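Local coordinates for protein phosphoacetylglucosamine mutase (Aspergillus lentulus, PDB 5O9X) that interconverts N-acetylglucosamine 6-phosphate and N-acetylglucosamine 1-phosphate, a step on the route to UDP-N-acetylglucosamine, at residues A[47-52]-A[78-83]; A[85-90]-A[166-171]. The protein carries 1 engineered substitution. All blocks are in the same frame, centred on the assembly; numbering follows the deposited sequence.

In the fold
Both contacts belong to the α/β/α first domain of this phosphohexomutase and lie on opposite faces of its mixed sheet. In interaction 1, strand 75-81 sends Leu80 against helix 40-56, a wholly buried and purely apolar meeting. In interaction 2, the start of the loop that follows the strand, at Gly85 and Met87, meets helix 164-176, which packs on the other face. Its sound part is the Met87 sulfur at a histidine edge, near the bound bisphosphate and partly exposed; the fit of the Gly85 carbonyl is doubtful in detail. The two are joined directly: Leu88 N probably bonds to Leu80 O, and Glu89 N bonds to Asp82 OD2 (2.9 Å), which ties the loop back to the end of the strand.

Interaction 1 (A[47-52]-A[78-83]); sequences GLLATL and VKLVDP
Leu80 reaches from strand 75-81 to the flank of helix 40-56, and its two methyls land on successive helix residues. CD2 lies against Ala50, 4.0 Å from the CB of Ala50 and 4.2 Å from its CA, so one methyl touches both the small side chain and the backbone behind it. CD1, the other branch, faces Leu49 more loosely, with Leu49 CD2 and Leu80 CD1 4.4 Å apart. The Leu80 side chain leaves with CG anti to its own carbonyl carbon (chi1 -66°), which carries the fork out from the strand to the helix. Leu49 meets it with a single methyl. The short alanine side chain lets helix and strand come close, the CA atoms of Ala50 and Leu80 being 7.4 Å apart. Everything that touches here is apolar, so van der Waals contact and the exclusion of water account for the packing. Around the pair, Ala50 also rests on Val64 of strand 61-66, next to strand 75-81 in the sheet, while Leu49 packs on Trp92, Tyr95, Ala96 and Leu99. Leu49 thus lies between strand 75-81 and helix 91-101.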
loop_
_atom_site.group_PDB
_atom_site.type_symbol
_atom_site.label_atom_id
_atom_site.label_comp_id
_atom_site.label_asym_id
_atom_site.label_seq_id
_atom_site.Cartn_x
_atom_site.Cartn_y
_atom_site.Cartn_z
ATOM N N GLY A 47 -9.097 15.769 -11.541
ATOM C CA GLY A 47 -9.894 16.760 -10.777
ATOM C C GLY A 47 -11.372 16.679 -11.257
ATOM O O GLY A 47 -12.310 16.669 -10.473
ATOM N N LEU A 48 -11.544 16.617 -12.559
ATOM C CA LEU A 48 -12.890 16.370 -13.150
ATOM C C LEU A 48 -13.572 15.101 -12.640
ATOM O O LEU A 48 -14.731 15.164 -12.178
ATOM C CB LEU A 48 -12.723 16.374 -14.664
ATOM C CG LEU A 48 -12.776 17.734 -15.379
ATOM C CD1 LEU A 48 -12.227 18.954 -14.672
ATOM C CD2 LEU A 48 -12.221 17.608 -16.782
ATOM N N LEU A 49 -12.857 13.974 -12.662
ATOM C CA LEU A 49 -13.370 12.707 -12.144
ATOM C C LEU A 49 -13.732 12.742 -10.647
ATOM O O LEU A 49 -14.792 12.246 -10.272
ATOM C CB LEU A 49 -12.391 11.584 -12.416
ATOM C CG LEU A 49 -13.107 10.253 -12.127
ATOM C CD1 LEU A 49 -14.126 9.888 -13.200
ATOM C CD2 LEU A 49 -12.116 9.156 -11.980
ATOM N N ALA A 50 -12.848 13.326 -9.818
ATOM C CA ALA A 50 -13.096 13.449 -8.391
ATOM C C ALA A 50 -14.405 14.219 -8.160
ATOM O O ALA A 50 -15.140 13.880 -7.242
ATOM C CB ALA A 50 -11.919 14.169 -7.650
ATOM N N THR A 51 -14.639 15.257 -8.937
ATOM C CA THR A 51 -15.897 16.069 -8.801
ATOM C C THR A 51 -17.133 15.145 -9.090
ATOM O O THR A 51 -18.069 15.066 -8.290
ATOM C CB THR A 51 -15.935 17.265 -9.778
ATOM O OG1 THR A 51 -14.889 18.195 -9.489
ATOM C CG2 THR A 51 -17.287 18.047 -9.652
ATOM N N LEU A 52 -17.070 14.406 -10.201
ATOM C CA LEU A 52 -18.144 13.491 -10.562
ATOM C C LEU A 52 -18.356 12.416 -9.525
ATOM O O LEU A 52 -19.522 12.032 -9.255
ATOM C CB LEU A 52 -17.897 12.848 -11.939
ATOM C CG LEU A 52 -17.945 13.838 -13.130
ATOM C CD1 LEU A 52 -17.798 13.067 -14.428
ATOM C CD2 LEU A 52 -19.235 14.683 -13.187
ATOM N N VAL A 78 -1.148 10.103 -9.406
ATOM C CA VAL A 78 -2.361 10.609 -8.708
ATOM C C VAL A 78 -3.263 9.451 -8.481
ATOM O O VAL A 78 -3.694 8.816 -9.482
ATOM C CB VAL A 78 -3.209 11.619 -9.543
ATOM C CG1 VAL A 78 -3.978 12.512 -8.637
ATOM C CG2 VAL A 78 -2.382 12.480 -10.423
ATOM N N LYS A 79 -3.470 9.177 -7.183
ATOM C CA LYS A 79 -4.398 8.160 -6.625
ATOM C C LYS A 79 -5.749 8.675 -6.095
ATOM O O LYS A 79 -5.764 9.580 -5.225
ATOM C CB LYS A 79 -3.720 7.544 -5.427
ATOM C CG LYS A 79 -4.205 6.128 -5.298
ATOM C CD LYS A 79 -3.483 5.376 -4.222
ATOM C CE LYS A 79 -4.073 5.715 -2.879
ATOM N NZ LYS A 79 -3.417 4.807 -1.909
ATOM N N LEU A 80 -6.867 8.101 -6.558
ATOM C CA LEU A 80 -8.179 8.455 -5.973
ATOM C C LEU A 80 -8.600 7.620 -4.717
ATOM O O LEU A 80 -8.354 6.413 -4.632
ATOM C CB LEU A 80 -9.251 8.497 -7.030
ATOM C CG LEU A 80 -8.916 9.655 -7.970
ATOM C CD1 LEU A 80 -8.594 9.115 -9.369
ATOM C CD2 LEU A 80 -10.105 10.596 -7.958
ATOM N N VAL A 81 -9.245 8.286 -3.775
ATOM C CA VAL A 81 -9.658 7.694 -2.492
ATOM C C VAL A 81 -11.181 7.872 -2.344
ATOM O O VAL A 81 -11.663 8.978 -2.318
ATOM C CB VAL A 81 -8.944 8.327 -1.251
ATOM C CG1 VAL A 81 -9.332 7.552 0.045
ATOM C CG2 VAL A 81 -7.427 8.282 -1.448
ATOM N N ASP A 82 -11.893 6.759 -2.190
ATOM C CA ASP A 82 -13.375 6.761 -2.051
ATOM C C ASP A 82 -13.729 7.059 -0.578
ATOM O O ASP A 82 -12.837 7.040 0.324
ATOM C CB ASP A 82 -13.957 5.424 -2.520
ATOM C CG ASP A 82 -14.555 5.466 -3.937
ATOM O OD1 ASP A 82 -14.802 6.529 -4.484
ATOM O OD2 ASP A 82 -14.829 4.391 -4.532
ATOM N N PRO A 83 -15.037 7.253 -0.288
ATOM C CA PRO A 83 -15.355 7.896 0.983
ATOM C C PRO A 83 -14.917 7.189 2.252
ATOM O O PRO A 83 -14.740 7.880 3.246
ATOM C CB PRO A 83 -16.916 7.969 0.941
ATOM C CG PRO A 83 -17.136 8.248 -0.547
ATOM C CD PRO A 83 -16.265 7.148 -1.136
#

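Interaction 2 (A[85-90]-A[166-171]); sequences GEMLEA and QLHYVV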
loop_
_atom_site.group_PDB
_atom_site.type_symbol
_atom_site.label_atom_id
_atom_site.label_comp_id
_atom_site.label_asym_id
_atom_site.label_seq_id
_atom_site.Cartn_x
_atom_site.Cartn_y
_atom_site.Cartn_z
ATOM N N GLY A 85 -12.205 5.392 2.640
ATOM C CA GLY A 85 -10.745 5.205 2.670
ATOM C C GLY A 85 -10.270 4.156 1.697
ATOM O O GLY A 85 -9.076 3.971 1.558
ATOM N N GLU A 86 -11.182 3.458 1.017
ATOM C CA GLU A 86 -10.765 2.458 0.068
ATOM C C GLU A 86 -10.320 3.099 -1.270
ATOM O O GLU A 86 -10.633 4.245 -1.563
ATOM C CB GLU A 86 -11.824 1.344 -0.102
ATOM C CG GLU A 86 -13.062 1.693 -0.945
ATOM C CD GLU A 86 -14.201 2.397 -0.163
ATOM O OE1 GLU A 86 -13.974 2.837 0.976
ATOM O OE2 GLU A 86 -15.347 2.519 -0.704
ATOM N N MET A 87 -9.601 2.320 -2.079
ATOM C CA MET A 87 -9.275 2.705 -3.427
ATOM C C MET A 87 -10.523 2.910 -4.245
ATOM O O MET A 87 -11.502 2.146 -4.136
ATOM C CB MET A 87 -8.444 1.636 -4.125
ATOM C CG MET A 87 -7.093 1.353 -3.453
ATOM S SD MET A 87 -6.082 2.824 -3.491
ATOM C CE MET A 87 -5.500 2.575 -5.191
ATOM N N LEU A 88 -10.448 3.917 -5.104
ATOM C CA LEU A 88 -11.509 4.250 -6.052
ATOM C C LEU A 88 -12.083 2.973 -6.622
ATOM O O LEU A 88 -11.342 2.133 -7.176
ATOM C CB LEU A 88 -10.961 5.138 -7.215
ATOM C CG LEU A 88 -11.915 5.318 -8.412
ATOM C CD1 LEU A 88 -13.099 6.173 -7.929
ATOM C CD2 LEU A 88 -11.218 5.919 -9.638
ATOM N N GLU A 89 -13.405 2.820 -6.485
ATOM C CA GLU A 89 -14.136 1.648 -7.034
ATOM C C GLU A 89 -13.632 1.239 -8.449
ATOM O O GLU A 89 -13.543 2.093 -9.365
ATOM C CB GLU A 89 -15.609 2.056 -7.144
ATOM C CG GLU A 89 -16.569 0.949 -7.559
ATOM C CD GLU A 89 -17.995 1.381 -7.316
ATOM O OE1 GLU A 89 -18.573 2.075 -8.182
ATOM O OE2 GLU A 89 -18.519 1.068 -6.226
ATOM N N ALA A 90 -13.355 -0.041 -8.667
ATOM C CA ALA A 90 -12.763 -0.494 -9.969
ATOM C C ALA A 90 -13.432 -0.012 -11.289
ATOM O O ALA A 90 -12.743 0.333 -12.253
ATOM C CB ALA A 90 -12.650 -1.999 -9.967
ATOM N N GLN A 166 -2.162 8.943 5.846
ATOM C CA GLN A 166 -2.795 10.176 6.473
ATOM C C GLN A 166 -3.942 10.717 5.638
ATOM O O GLN A 166 -5.015 11.051 6.211
ATOM C CB GLN A 166 -1.800 11.279 6.748
ATOM C CG GLN A 166 -0.963 10.938 7.965
ATOM C CD GLN A 166 0.114 12.002 8.201
ATOM O OE1 GLN A 166 0.628 12.669 7.242
ATOM N NE2 GLN A 166 0.455 12.186 9.475
ATOM N N LEU A 167 -3.728 10.831 4.322
ATOM C CA LEU A 167 -4.801 11.306 3.446
ATOM C C LEU A 167 -6.040 10.335 3.495
ATOM O O LEU A 167 -7.176 10.788 3.649
ATOM C CB LEU A 167 -4.238 11.615 1.995
ATOM C CG LEU A 167 -5.481 12.105 1.279
ATOM C CD1 LEU A 167 -5.944 13.549 1.478
ATOM C CD2 LEU A 167 -5.676 11.530 -0.086
ATOM N N HIS A 168 -5.840 8.999 3.327
ATOM C CA HIS A 168 -6.977 8.050 3.477
ATOM C C HIS A 168 -7.725 8.192 4.833
ATOM O O HIS A 168 -8.994 8.122 4.920
ATOM C CB HIS A 168 -6.407 6.630 3.424
ATOM C CG HIS A 168 -6.147 6.137 2.047
ATOM N ND1 HIS A 168 -5.095 6.581 1.282
ATOM C CD2 HIS A 168 -6.821 5.229 1.286
ATOM C CE1 HIS A 168 -5.085 5.912 0.137
ATOM N NE2 HIS A 168 -6.146 5.121 0.100
ATOM N N TYR A 169 -6.952 8.357 5.899
ATOM C CA TYR A 169 -7.492 8.616 7.260
ATOM C C TYR A 169 -8.378 9.870 7.287
ATOM O O TYR A 169 -9.492 9.816 7.822
ATOM C CB TYR A 169 -6.333 8.714 8.327
ATOM C CG TYR A 169 -6.754 9.348 9.595
ATOM C CD1 TYR A 169 -7.244 8.524 10.693
ATOM C CD2 TYR A 169 -6.737 10.734 9.759
ATOM C CE1 TYR A 169 -7.638 9.113 11.895
ATOM C CE2 TYR A 169 -7.166 11.311 10.956
ATOM C CZ TYR A 169 -7.624 10.507 12.005
ATOM O OH TYR A 169 -8.058 11.106 13.212
ATOM N N VAL A 170 -7.910 10.973 6.685
ATOM C CA VAL A 170 -8.643 12.262 6.646
ATOM C C VAL A 170 -9.987 12.098 5.900
ATOM O O VAL A 170 -11.008 12.602 6.373
ATOM C CB VAL A 170 -7.828 13.407 5.994
ATOM C CG1 VAL A 170 -8.680 14.663 5.760
ATOM C CG2 VAL A 170 -6.663 13.780 6.897
ATOM N N VAL A 171 -9.958 11.448 4.740
ATOM C CA VAL A 171 -11.173 11.157 3.943
ATOM C C VAL A 171 -12.237 10.403 4.806
ATOM O O VAL A 171 -13.367 10.882 4.912
ATOM C CB VAL A 171 -10.868 10.345 2.662
ATOM C CG1 VAL A 171 -12.221 10.012 1.950
ATOM C CG2 VAL A 171 -9.948 11.211 1.717
#
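His168 leans out from helix 164-176 toward the backbone of Gly85, and its ring meets the 85-90 loop with an edge. At its root, CB is 4.2 Å from Gly85 O. CG comes nearer, at 3.7 Å from the same Gly85 O, and this carbonyl oxygen lies in the plane of the ring, at its edge. CD2 is modelled too close to that oxygen for the detail to be trusted. NE2 is 3.5 Å from Gly85 O, but the angle is too poor for a hydrogen bond. On the far side of the ring, ND1 has its partner within its own helix, the carbonyl O of Thr164, which steadies the ring's rotation. Past the carbonyl, Met87 SD sits 4.3 Å from His168 NE2. The sulfur is 87° off the ring normal, a Met-aromatic contact at the edge, and Met87 gets there by folding back at chi1 -61° and chi2 -62°. Having no side chain, Gly85 can bring its CA to 4.8 Å from the CA of His168; a CB there would sit 3.6 Å from His168 O. Lys79 and Val81, alternate residues of strand 75-81, pack on the histidine too. Here a strand-to-helix connection of the α/β/α domain is packed against a helix on one face of the sheet, and the Met87 side chain is about 6 Å from the bound glucose 1,6-bisphosphate, consistent with a place near the border of the pocket.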